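PDB 6I8W: Alpha/beta fold hydrolase from Pseudomonas aeruginosa, which is a membrane phospholipase A and bacterial virulence factor that degrades membrane phospholipids, and is probably able to hydrolyse monoacylglycerols as well. Local coordinates for residues A148-P151 with E152-L155; Q298-Q301 with A302-D305. One frame throughout, in Å; residues are numbered along the deposited sequence. Where two conformers were deposited one is given.

In the fold
Both contacts are local, made between neighbours along the chain, and they follow one another in series without nesting or crossing. Contact 1 comes first and closes the short turn that leads from helix 138-149 into strand 154-160, the second strand of a beta-alpha-beta unit that starts with strand 131-136. Much later, contact 2 lies wholly within helix 293-308, the last helix of the alpha/beta hydrolase fold, and closes successive helical turns. The centres of the two contacts are about 20 Å apart, and they do not touch. The sheet relates them: Val154 of contact 1 opens strand 154-160, against which Tyr300, Phe303 and Leu304 of contact 2 pack.

Contact 1. Residues A148-P151 with E152-L155; sequences ARHP and EQVL
Pro151 O is gripped twice: by Val154 N, through a weak bond of 3.4 Å, and by a water whose oxygen lies 2.8 Å from it. The same water also donates to Val154 O and so bridges the two carbonyls. One residue earlier, Gln153 N bonds to His150 O at 3.1 Å, with the donor standing well above the carbonyl plane (47° out of it). The backbone angles of Pro151 and Glu152 make residues 150-153 a type I beta turn, and a weaker one overlaps it at 151-154. Proline suits its corner, since its ring holds phi near the value needed and it has no N-H to leave without a partner.

Glu152 folds back over the turn. With chi1 at 76° its CG is wedged over the main chain, flanked by N and C, and the chain bends again at CG, which lays OE1 3.3 Å from His150 C. OE2 reaches the edge of the imidazole near its plane, 3.8 Å from His150 ND1, and takes a weak bond of 3.3 Å from Gln153 NE2. The Gln153 chain runs alongside His150, its amide plane 34° from the ring; its OE1 is held by Tyr146 OH, so glutamine uses both ends of its amide. With Glu152 beside it and Glu117 OE1 bonded to its NE2, His150 would probably be shifted toward the protonated form.

Val154 turns its CG2 to His150 O, 3.6 Å away, and its branched side chain is buried against Leu133 and Ala248. At the end of helix 138-149, Arg149 NH1 makes a salt bridge with Glu117 of helix 112-125, and the bond from His150 NE2 adds a tie from the turn itself. Beyond the turn, strand 154-160 begins beside Leu131 at the neighbouring strand 131-136.

Contact 2. Residues Q298-Q301 with A302-D305; sequences QHYQ and AFLD. With CO2 (carbon dioxide), chain H.
Tyr300 and Leu304 meet one turn apart on helix 293-308, the C-terminal helix that packs against the sheet of the alpha/beta hydrolase fold. Hydrogen bonding is of the regular i to i+4 kind, from Ala302, Phe303, Leu304 and Asp305 N to the carbonyls of Gln298, His299, Tyr300 and Gln301; Leu304 N to Tyr300 O measures 2.9 Å.

The apolar contacts lie on the sheet side. Leu304 CD1 makes a CH-pi contact over one face of the phenol, 3.9 Å from the ring centroid of Tyr300, and Phe303 CD2 meets Tyr300 CD1 obliquely at 3.9 Å. These bulky side chains fill the layer over Ala158 and Ser156 of strand 154-160.

Among polar side chains, Gln301, in one of its two conformers, has CG anti to the backbone N (chi1 -179°) and bends at CG, which tentatively puts NE2 3.0 Å from Asp305 OD1. The firm partners lie outside the helix: Tyr89 OH for Gln301 NE2, and Arg88 NH2 in a salt bridge with Asp305 OD1.

A carbon dioxide lies at this helix, in a pocket completed by Tyr89, His132 and Arg308; its O1 is 2.9 Å from Leu304 O.

Contact 1. Residues A148-P151 with E152-L155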
loop_
_atom_site.group_PDB
_atom_site.type_symbol
_atom_site.label_atom_id
_atom_site.label_comp_id
_atom_site.label_asym_id
_atom_site.label_seq_id
_atom_site.Cartn_x
_atom_site.Cartn_y
_atom_site.Cartn_z
ATOM N N ALA A 148 -10.259 -7.446 13.362
ATOM C CA ALA A 148 -10.391 -8.439 14.428
ATOM C C ALA A 148 -10.487 -7.755 15.781
ATOM O O ALA A 148 -11.149 -8.245 16.692
ATOM C CB ALA A 148 -9.222 -9.416 14.407
ATOM N N ARG A 149 -9.816 -6.614 15.907
ATOM C CA ARG A 149 -9.743 -5.895 17.180
ATOM C C ARG A 149 -10.883 -4.906 17.394
ATOM O O ARG A 149 -11.275 -4.643 18.522
ATOM C CB ARG A 149 -8.413 -5.155 17.285
ATOM C CG ARG A 149 -7.216 -6.065 17.438
ATOM C CD ARG A 149 -5.940 -5.273 17.265
ATOM N NE ARG A 149 -4.749 -6.080 17.506
ATOM C CZ ARG A 149 -3.514 -5.605 17.414
ATOM N NH1 ARG A 149 -3.321 -4.335 17.070
ATOM N NH2 ARG A 149 -2.475 -6.394 17.654
ATOM N N HIS A 150 -11.425 -4.366 16.313
ATOM C CA HIS A 150 -12.467 -3.352 16.431
ATOM C C HIS A 150 -13.650 -3.681 15.548
ATOM O O HIS A 150 -13.940 -2.936 14.620
ATOM C CB HIS A 150 -11.920 -1.966 16.061
ATOM C CG HIS A 150 -10.759 -1.527 16.898
ATOM N ND1 HIS A 150 -10.903 -1.072 18.192
ATOM C CD2 HIS A 150 -9.433 -1.479 16.630
ATOM C CE1 HIS A 150 -9.717 -0.758 18.681
ATOM N NE2 HIS A 150 -8.809 -0.998 17.756
ATOM N N PRO A 151 -14.348 -4.789 15.845
ATOM C CA PRO A 151 -15.407 -5.253 14.945
ATOM C C PRO A 151 -16.557 -4.252 14.826
ATOM O O PRO A 151 -17.213 -4.204 13.795
ATOM C CB PRO A 151 -15.888 -6.559 15.595
ATOM C CG PRO A 151 -14.923 -6.854 16.717
ATOM C CD PRO A 151 -14.299 -5.564 17.097
ATOM N N GLU A 152 -16.774 -3.438 15.852
ATOM C CA GLU A 152 -17.875 -2.482 15.826
ATOM C C GLU A 152 -17.677 -1.394 14.765
ATOM O O GLU A 152 -18.640 -0.768 14.322
ATOM C CB GLU A 152 -18.051 -1.837 17.210
ATOM C CG GLU A 152 -17.014 -0.761 17.569
ATOM C CD GLU A 152 -15.659 -1.334 17.957
ATOM O OE1 GLU A 152 -15.534 -2.575 18.037
ATOM O OE2 GLU A 152 -14.714 -0.542 18.183
ATOM N N GLN A 153 -16.434 -1.185 14.338
ATOM C CA GLN A 153 -16.137 -0.105 13.403
ATOM C C GLN A 153 -16.114 -0.539 11.935
ATOM O O GLN A 153 -16.261 0.290 11.045
ATOM C CB GLN A 153 -14.786 0.540 13.748
ATOM C CG GLN A 153 -14.698 1.187 15.124
ATOM C CD GLN A 153 -13.320 1.781 15.397
ATOM O OE1 GLN A 153 -12.634 2.245 14.483
ATOM N NE2 GLN A 153 -12.912 1.769 16.661
ATOM N N VAL A 154 -15.946 -1.833 11.682
ATOM C CA VAL A 154 -15.590 -2.271 10.341
ATOM C C VAL A 154 -16.776 -2.883 9.597
ATOM O O VAL A 154 -17.297 -3.928 9.977
ATOM C CB VAL A 154 -14.430 -3.274 10.390
ATOM C CG1 VAL A 154 -14.056 -3.726 8.984
ATOM C CG2 VAL A 154 -13.208 -2.636 11.090
ATOM N N LEU A 155 -17.182 -2.217 8.524
ATOM C CA LEU A 155 -18.338 -2.635 7.740
ATOM C C LEU A 155 -17.988 -3.738 6.746
ATOM O O LEU A 155 -18.825 -4.572 6.416
ATOM C CB LEU A 155 -18.930 -1.437 7.000
ATOM C CG LEU A 155 -19.368 -0.272 7.879
ATOM C CD1 LEU A 155 -19.685 0.930 7.007
ATOM C CD2 LEU A 155 -20.570 -0.659 8.751
HETATM O O HOH W 1 -16.918 -6.022 11.710
#

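Contact 2. Residues Q298-Q301 with A302-D305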
loop_
_atom_site.group_PDB
_atom_site.type_symbol
_atom_site.label_atom_id
_atom_site.label_comp_id
_atom_site.label_asym_id
_atom_site.label_seq_id
_atom_site.Cartn_x
_atom_site.Cartn_y
_atom_site.Cartn_z
ATOM N N GLN A 298 -13.599 -3.002 -9.956
ATOM C CA GLN A 298 -14.908 -3.521 -10.347
ATOM C C GLN A 298 -15.278 -4.754 -9.514
ATOM O O GLN A 298 -16.420 -4.898 -9.097
ATOM C CB GLN A 298 -14.940 -3.870 -11.840
ATOM C CG GLN A 298 -15.151 -2.678 -12.762
ATOM C CD GLN A 298 -15.150 -3.084 -14.220
ATOM O OE1 GLN A 298 -16.207 -3.323 -14.807
ATOM N NE2 GLN A 298 -13.962 -3.184 -14.810
ATOM N N HIS A 299 -14.311 -5.652 -9.293
ATOM C CA HIS A 299 -14.535 -6.804 -8.401
ATOM C C HIS A 299 -14.877 -6.314 -6.991
ATOM O O HIS A 299 -15.785 -6.827 -6.329
ATOM C CB HIS A 299 -13.299 -7.718 -8.334
ATOM C CG HIS A 299 -13.150 -8.650 -9.497
ATOM N ND1 HIS A 299 -14.118 -9.563 -9.860
ATOM C CD2 HIS A 299 -12.109 -8.853 -10.343
ATOM C CE1 HIS A 299 -13.696 -10.267 -10.895
ATOM N NE2 HIS A 299 -12.473 -9.862 -11.202
ATOM N N TYR A 300 -14.138 -5.316 -6.531
ATOM C CA TYR A 300 -14.361 -4.740 -5.203
ATOM C C TYR A 300 -15.741 -4.065 -5.107
ATOM O O TYR A 300 -16.450 -4.263 -4.124
ATOM C CB TYR A 300 -13.260 -3.736 -4.874
ATOM C CG TYR A 300 -13.308 -3.169 -3.475
ATOM C CD1 TYR A 300 -13.572 -3.986 -2.377
ATOM C CD2 TYR A 300 -13.050 -1.820 -3.244
ATOM C CE1 TYR A 300 -13.597 -3.463 -1.078
ATOM C CE2 TYR A 300 -13.067 -1.289 -1.953
ATOM C CZ TYR A 300 -13.339 -2.123 -0.880
ATOM O OH TYR A 300 -13.361 -1.608 0.395
ATOM N N GLN A 301 -16.130 -3.284 -6.125
ATOM C CA GLN A 301 -17.467 -2.684 -6.140
ATOM C C GLN A 301 -18.558 -3.742 -6.111
ATOM O O GLN A 301 -19.609 -3.559 -5.474
ATOM C CB GLN A 301 -17.667 -1.801 -7.374
ATOM C CG GLN A 301 -19.032 -1.140 -7.399
ATOM C CD GLN A 301 -19.220 -0.145 -6.262
ATOM O OE1 GLN A 301 -18.765 0.999 -6.355
ATOM N NE2 GLN A 301 -19.904 -0.568 -5.191
ATOM N N ALA A 302 -18.321 -4.847 -6.809
ATOM C CA ALA A 302 -19.302 -5.925 -6.837
ATOM C C ALA A 302 -19.467 -6.504 -5.432
ATOM O O ALA A 302 -20.579 -6.737 -4.960
ATOM C CB ALA A 302 -18.884 -7.007 -7.836
ATOM N N PHE A 303 -18.332 -6.753 -4.791
ATOM C CA PHE A 303 -18.295 -7.228 -3.409
ATOM C C PHE A 303 -19.055 -6.274 -2.489
ATOM O O PHE A 303 -19.934 -6.699 -1.749
ATOM C CB PHE A 303 -16.832 -7.381 -2.945
ATOM C CG PHE A 303 -16.662 -7.503 -1.445
ATOM C CD1 PHE A 303 -17.003 -8.677 -0.786
ATOM C CD2 PHE A 303 -16.152 -6.439 -0.702
ATOM C CE1 PHE A 303 -16.838 -8.793 0.594
ATOM C CE2 PHE A 303 -15.978 -6.548 0.680
ATOM C CZ PHE A 303 -16.313 -7.723 1.322
ATOM N N LEU A 304 -18.740 -4.976 -2.565
ATOM C CA LEU A 304 -19.415 -3.972 -1.737
ATOM C C LEU A 304 -20.927 -3.924 -1.980
ATOM O O LEU A 304 -21.716 -3.702 -1.058
ATOM C CB LEU A 304 -18.828 -2.584 -1.998
ATOM C CG LEU A 304 -17.386 -2.394 -1.530
ATOM C CD1 LEU A 304 -16.872 -1.051 -2.024
ATOM C CD2 LEU A 304 -17.321 -2.473 0.001
ATOM N N ASP A 305 -21.322 -4.078 -3.236
ATOM C CA ASP A 305 -22.749 -4.096 -3.577
ATOM C C ASP A 305 -23.440 -5.236 -2.835
ATOM O O ASP A 305 -24.518 -5.061 -2.276
ATOM C CB ASP A 305 -22.963 -4.268 -5.084
ATOM C CG ASP A 305 -22.766 -2.977 -5.866
ATOM O OD1 ASP A 305 -22.590 -1.903 -5.244
ATOM O OD2 ASP A 305 -22.799 -3.036 -7.115
HETATM C C CO2 H . -21.885 -0.664 0.159
HETATM O O1 CO2 H . -21.701 -1.545 0.838
HETATM O O2 CO2 H . -22.049 0.207 -0.524
#